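Local coordinates for oligopeptide-binding protein AppA (Bacillus subtilis, PDB 1XOC) that binds oligopeptides as the extracellular receptor of the App ABC permease, delivering tetra- and pentapeptides but not tripeptides for uptake that supports sporulation and genetic competence, at residues F239-A244 and K507-N512; G22-G27 and E514-A519. All coordinates share one frame; numbering follows the deposited sequence.

Overall arrangement
The two contacts illustrate how a solute-binding protein is tied together by segments distant in sequence. Contact 1 is nested within the loop that contact 2 closes: 22-27 comes first, then 239-244, 507-512 and 514-519. Their centres lie about 13 Å apart, on the same side of the chain's centre. Strand 23-28, at one edge of a four-stranded mixed sheet, is linked to 239-244 through a probable hydrogen bond between Gly-27 N and Phe-239 O, 2.9 Å apart. Phe-239 also meets Trp-516, so the apolar parts of both contacts are continuous. The C-terminal segment thereby packs against both the N-terminal strand and segment 239-244, beside the peptide-binding region.

Contact 1: F239-A244 and K507-N512; sequences FFNVPA and KRDLYN
Phe-239 and Asp-509 contribute most of the buried surface here, with Leu-510 next, and the contact divides into an apolar half and a water-bridged half. The phenyl ring reaches from segment 239-244 to a type I turn running from Arg-508 to Tyr-511. With CG anti to the backbone N (chi1 -168°), Phe-239 sends its ring toward that turn, where CE1 lies 3.7 Å from Leu-510 CD2. The two side chains slide past each other in opposite directions, and the methyl approaches the ring obliquely. Beside it, Phe-239 CZ comes within 3.8 Å of Asp-509 O, a van der Waals approach to a backbone carbonyl. Met-493 and Met-495 of strand 483-496 and the ring of Trp-516 also touch Phe-239, while Leu-510 rests on Met-51 of helix 43-52. An alanine here would remove the whole ring and would probably leave the CD2 methyl of Leu-510 without its aromatic neighbour, opening a gap beside Trp-516.

On the polar side, one water bridges the segments: it accepts from Asn-241 ND2 at 2.9 Å and donates to Asp-509 OD2 at 2.6 Å. The amide of Asn-241 is held mainly by strand 483-496, its OD1 accepting from His-492 N, and Asn-241 also packs on an aromatic side chain of the bound peptide. The chemistry thus implies a division of labour: the phenyl ring meets a leucine methyl and a backbone carbonyl on the buried side, whereas the Asp-509 carboxylate faces the shared water, with a bound zinc ion about 3 Å from the nearest atom of its side chain.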
# COMPACT_ATOMS: atom_id res chain seq x y z
N PHE A 239 -13.21 -12.80 10.13
CA PHE A 239 -12.11 -12.76 9.16
C PHE A 239 -11.10 -11.72 9.64
O PHE A 239 -11.48 -10.57 9.92
CB PHE A 239 -12.64 -12.42 7.77
CG PHE A 239 -11.64 -12.62 6.66
CD1 PHE A 239 -10.68 -11.64 6.37
CD2 PHE A 239 -11.63 -13.80 5.90
CE1 PHE A 239 -9.77 -11.80 5.35
CE2 PHE A 239 -10.68 -14.00 4.87
CZ PHE A 239 -9.73 -13.01 4.61
N PHE A 240 -9.83 -12.11 9.78
CA PHE A 240 -8.84 -11.22 10.39
C PHE A 240 -7.43 -11.70 10.09
O PHE A 240 -7.18 -12.91 10.10
CB PHE A 240 -9.06 -11.14 11.92
CG PHE A 240 -8.23 -10.08 12.59
CD1 PHE A 240 -8.31 -8.78 12.17
CD2 PHE A 240 -7.32 -10.40 13.56
CE1 PHE A 240 -7.52 -7.80 12.77
CE2 PHE A 240 -6.50 -9.41 14.15
CZ PHE A 240 -6.61 -8.14 13.75
N ASN A 241 -6.51 -10.75 9.89
CA ASN A 241 -5.07 -11.02 9.78
C ASN A 241 -4.47 -11.07 11.17
O ASN A 241 -4.18 -10.03 11.78
CB ASN A 241 -4.40 -9.92 8.95
CG ASN A 241 -2.95 -10.25 8.58
OD1 ASN A 241 -2.36 -11.26 9.00
ND2 ASN A 241 -2.37 -9.37 7.76
N VAL A 242 -4.34 -12.27 11.70
CA VAL A 242 -3.88 -12.47 13.06
C VAL A 242 -2.39 -12.19 13.19
O VAL A 242 -1.59 -12.77 12.44
CB VAL A 242 -4.12 -13.94 13.50
CG1 VAL A 242 -3.61 -14.19 14.90
CG2 VAL A 242 -5.59 -14.29 13.35
N PRO A 243 -1.98 -11.36 14.15
CA PRO A 243 -0.54 -11.19 14.41
C PRO A 243 0.16 -12.52 14.68
O PRO A 243 -0.40 -13.38 15.35
CB PRO A 243 -0.51 -10.34 15.68
CG PRO A 243 -1.78 -9.58 15.66
CD PRO A 243 -2.79 -10.52 15.06
N ALA A 244 1.39 -12.67 14.22
CA ALA A 244 2.12 -13.95 14.40
C ALA A 244 2.22 -14.41 15.85
O ALA A 244 2.16 -15.61 16.14
CB ALA A 244 3.52 -13.86 13.82
N LYS A 507 -1.39 -9.47 -1.95
CA LYS A 507 -1.63 -8.05 -1.89
C LYS A 507 -3.06 -7.65 -1.50
O LYS A 507 -3.27 -6.72 -0.67
CB LYS A 507 -1.26 -7.41 -3.23
CG LYS A 507 -1.42 -5.88 -3.19
CD LYS A 507 -1.00 -5.19 -4.47
CE LYS A 507 -1.37 -3.69 -4.45
NZ LYS A 507 -0.50 -2.93 -3.53
N ARG A 508 -4.05 -8.32 -2.08
CA ARG A 508 -5.45 -8.02 -1.79
C ARG A 508 -6.06 -9.06 -0.85
O ARG A 508 -6.39 -10.18 -1.27
CB ARG A 508 -6.28 -7.95 -3.08
CG ARG A 508 -6.04 -6.78 -3.95
CD ARG A 508 -7.08 -5.67 -3.72
NE ARG A 508 -6.98 -5.07 -2.40
CZ ARG A 508 -6.02 -4.22 -2.03
NH1 ARG A 508 -5.08 -3.87 -2.89
NH2 ARG A 508 -6.01 -3.73 -0.80
N ASP A 509 -6.22 -8.69 0.43
CA ASP A 509 -6.71 -9.63 1.45
C ASP A 509 -8.08 -10.18 1.14
O ASP A 509 -8.39 -11.30 1.48
CB ASP A 509 -6.74 -8.97 2.85
CG ASP A 509 -5.38 -8.87 3.47
OD1 ASP A 509 -4.38 -9.29 2.81
OD2 ASP A 509 -5.31 -8.41 4.63
N LEU A 510 -8.88 -9.36 0.48
CA LEU A 510 -10.26 -9.72 0.14
C LEU A 510 -10.38 -10.01 -1.36
O LEU A 510 -11.45 -9.88 -1.94
CB LEU A 510 -11.21 -8.61 0.57
CG LEU A 510 -11.10 -8.20 2.05
CD1 LEU A 510 -12.09 -7.09 2.44
CD2 LEU A 510 -11.30 -9.41 2.97
N TYR A 511 -9.30 -10.49 -1.98
CA TYR A 511 -9.33 -10.79 -3.39
C TYR A 511 -10.49 -11.72 -3.73
O TYR A 511 -10.60 -12.79 -3.16
CB TYR A 511 -8.02 -11.43 -3.83
CG TYR A 511 -7.97 -11.85 -5.31
CD1 TYR A 511 -7.94 -10.90 -6.32
CD2 TYR A 511 -7.98 -13.17 -5.67
CE1 TYR A 511 -7.89 -11.28 -7.67
CE2 TYR A 511 -7.95 -13.55 -7.00
CZ TYR A 511 -7.92 -12.58 -7.99
OH TYR A 511 -7.91 -12.91 -9.32
N ASN A 512 -11.30 -11.33 -4.70
CA ASN A 512 -12.39 -12.18 -5.23
C ASN A 512 -13.37 -12.68 -4.16
O ASN A 512 -13.96 -13.76 -4.27
CB ASN A 512 -11.84 -13.30 -6.09
CG ASN A 512 -11.69 -12.89 -7.54
OD1 ASN A 512 -11.76 -11.70 -7.89
ND2 ASN A 512 -11.44 -13.87 -8.39
O HOH W 1 -3.89 -7.19 6.49

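Contact 2: G22-G27 and E514-A519; sequences GDLVVG and EKWWLA
Leu-24 and Trp-516 meet where the edge strand 23-28 of a mixed sheet lies against the C-terminal tail of this family 5 solute-binding protein, whose strand 517-518 pairs antiparallel with strand 499-500. This is one close-fitting point of the contact. The leucine crosses the indole at about a right angle, and its CD2 methyl sits at the edge of the ring system, near the ring plane. A chi1 of -160° sets the leucine's CG beside its own carbonyl carbon and turns the branch toward the tail. Tyr-502 meets the same buried indole edge-to-face.

A second close fit is that of Leu-518, which also touches Leu-499, over Gly-22: CD1 lies 4.0 Å from Gly-22 CA, and a CB on the glycine would stand 2.6 Å from Leu-518 CD1, a clash. The backbone angles of Gly-22, with phi at 103°, would also jam a CB against the preceding carbonyl oxygen. The solvent side belongs to Asp-23, which is exposed and points away from the tail, its OD1 hydrogen-bonded to Thr-216 OG1 of the neighbouring strand. At the indole, Leu-24 CD2 approaches two adjoining carbons, standing 3.8 Å from Trp-516 CZ3 and 4.1 Å from Trp-516 CE3.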
# COMPACT_ATOMS: atom_id res chain seq x y z
N GLY A 22 -25.01 -15.71 3.95
CA GLY A 22 -24.04 -15.44 4.99
C GLY A 22 -23.50 -14.04 5.00
O GLY A 22 -23.64 -13.25 4.05
N ASP A 23 -22.85 -13.72 6.11
CA ASP A 23 -22.35 -12.39 6.38
C ASP A 23 -20.88 -12.51 6.84
O ASP A 23 -20.55 -13.28 7.76
CB ASP A 23 -23.25 -11.72 7.42
CG ASP A 23 -24.71 -11.71 6.99
OD1 ASP A 23 -25.10 -10.91 6.12
OD2 ASP A 23 -25.52 -12.52 7.53
N LEU A 24 -20.00 -11.82 6.16
CA LEU A 24 -18.61 -11.82 6.58
C LEU A 24 -18.36 -10.52 7.34
O LEU A 24 -18.79 -9.46 6.91
CB LEU A 24 -17.66 -11.96 5.39
CG LEU A 24 -16.25 -12.44 5.73
CD1 LEU A 24 -16.25 -13.93 5.98
CD2 LEU A 24 -15.33 -12.06 4.63
N VAL A 25 -17.69 -10.63 8.48
CA VAL A 25 -17.31 -9.47 9.26
C VAL A 25 -15.80 -9.49 9.38
O VAL A 25 -15.23 -10.31 10.10
CB VAL A 25 -18.00 -9.42 10.63
CG1 VAL A 25 -17.58 -8.14 11.39
CG2 VAL A 25 -19.51 -9.50 10.49
N VAL A 26 -15.18 -8.58 8.65
CA VAL A 26 -13.73 -8.43 8.51
C VAL A 26 -13.24 -7.42 9.54
O VAL A 26 -13.70 -6.27 9.58
CB VAL A 26 -13.37 -7.94 7.09
CG1 VAL A 26 -11.87 -7.71 6.89
CG2 VAL A 26 -13.93 -8.90 6.05
N GLY A 27 -12.30 -7.84 10.37
CA GLY A 27 -11.70 -6.92 11.35
C GLY A 27 -10.57 -6.16 10.70
O GLY A 27 -9.78 -6.73 9.92
N GLU A 514 -16.28 -11.86 -3.79
CA GLU A 514 -17.56 -12.21 -4.45
C GLU A 514 -17.69 -13.68 -4.82
O GLU A 514 -18.80 -14.15 -5.13
CB GLU A 514 -17.79 -11.33 -5.68
CG GLU A 514 -16.70 -11.39 -6.73
CD GLU A 514 -15.51 -10.41 -6.53
OE1 GLU A 514 -15.18 -9.94 -5.40
OE2 GLU A 514 -14.90 -10.10 -7.56
N LYS A 515 -16.58 -14.43 -4.81
CA LYS A 515 -16.59 -15.82 -5.15
C LYS A 515 -16.51 -16.74 -3.93
O LYS A 515 -16.56 -17.96 -4.07
CB LYS A 515 -15.39 -16.17 -6.04
CG LYS A 515 -15.15 -15.30 -7.26
CD LYS A 515 -16.31 -15.22 -8.18
CE LYS A 515 -16.03 -14.21 -9.29
NZ LYS A 515 -17.21 -14.00 -10.16
N TRP A 516 -16.35 -16.19 -2.74
CA TRP A 516 -16.26 -16.98 -1.53
C TRP A 516 -17.66 -17.35 -1.07
O TRP A 516 -18.61 -16.59 -1.28
CB TRP A 516 -15.60 -16.21 -0.39
CG TRP A 516 -14.25 -15.60 -0.66
CD1 TRP A 516 -13.49 -15.72 -1.79
CD2 TRP A 516 -13.52 -14.74 0.22
NE1 TRP A 516 -12.32 -15.00 -1.65
CE2 TRP A 516 -12.33 -14.37 -0.43
CE3 TRP A 516 -13.77 -14.22 1.50
CZ2 TRP A 516 -11.37 -13.53 0.17
CZ3 TRP A 516 -12.83 -13.39 2.08
CH2 TRP A 516 -11.66 -13.04 1.42
N TRP A 517 -17.80 -18.50 -0.44
CA TRP A 517 -19.09 -18.93 0.06
C TRP A 517 -18.91 -19.76 1.32
O TRP A 517 -17.85 -20.30 1.59
CB TRP A 517 -19.87 -19.69 -1.01
CG TRP A 517 -19.16 -20.85 -1.67
CD1 TRP A 517 -18.21 -20.78 -2.66
CD2 TRP A 517 -19.41 -22.21 -1.45
NE1 TRP A 517 -17.83 -22.02 -3.04
CE2 TRP A 517 -18.55 -22.93 -2.32
CE3 TRP A 517 -20.25 -22.90 -0.59
CZ2 TRP A 517 -18.52 -24.31 -2.35
CZ3 TRP A 517 -20.23 -24.27 -0.62
CH2 TRP A 517 -19.37 -24.97 -1.50
N LEU A 518 -19.98 -19.83 2.09
CA LEU A 518 -20.01 -20.61 3.31
C LEU A 518 -20.77 -21.91 3.08
O LEU A 518 -21.96 -21.88 2.77
CB LEU A 518 -20.64 -19.80 4.43
CG LEU A 518 -19.81 -18.57 4.81
CD1 LEU A 518 -20.64 -17.54 5.54
CD2 LEU A 518 -18.63 -18.97 5.68
N ALA A 519 -20.07 -23.03 3.20
CA ALA A 519 -20.67 -24.34 3.04
C ALA A 519 -21.62 -24.60 4.20
O ALA A 519 -21.27 -24.38 5.36
CB ALA A 519 -19.60 -25.39 2.97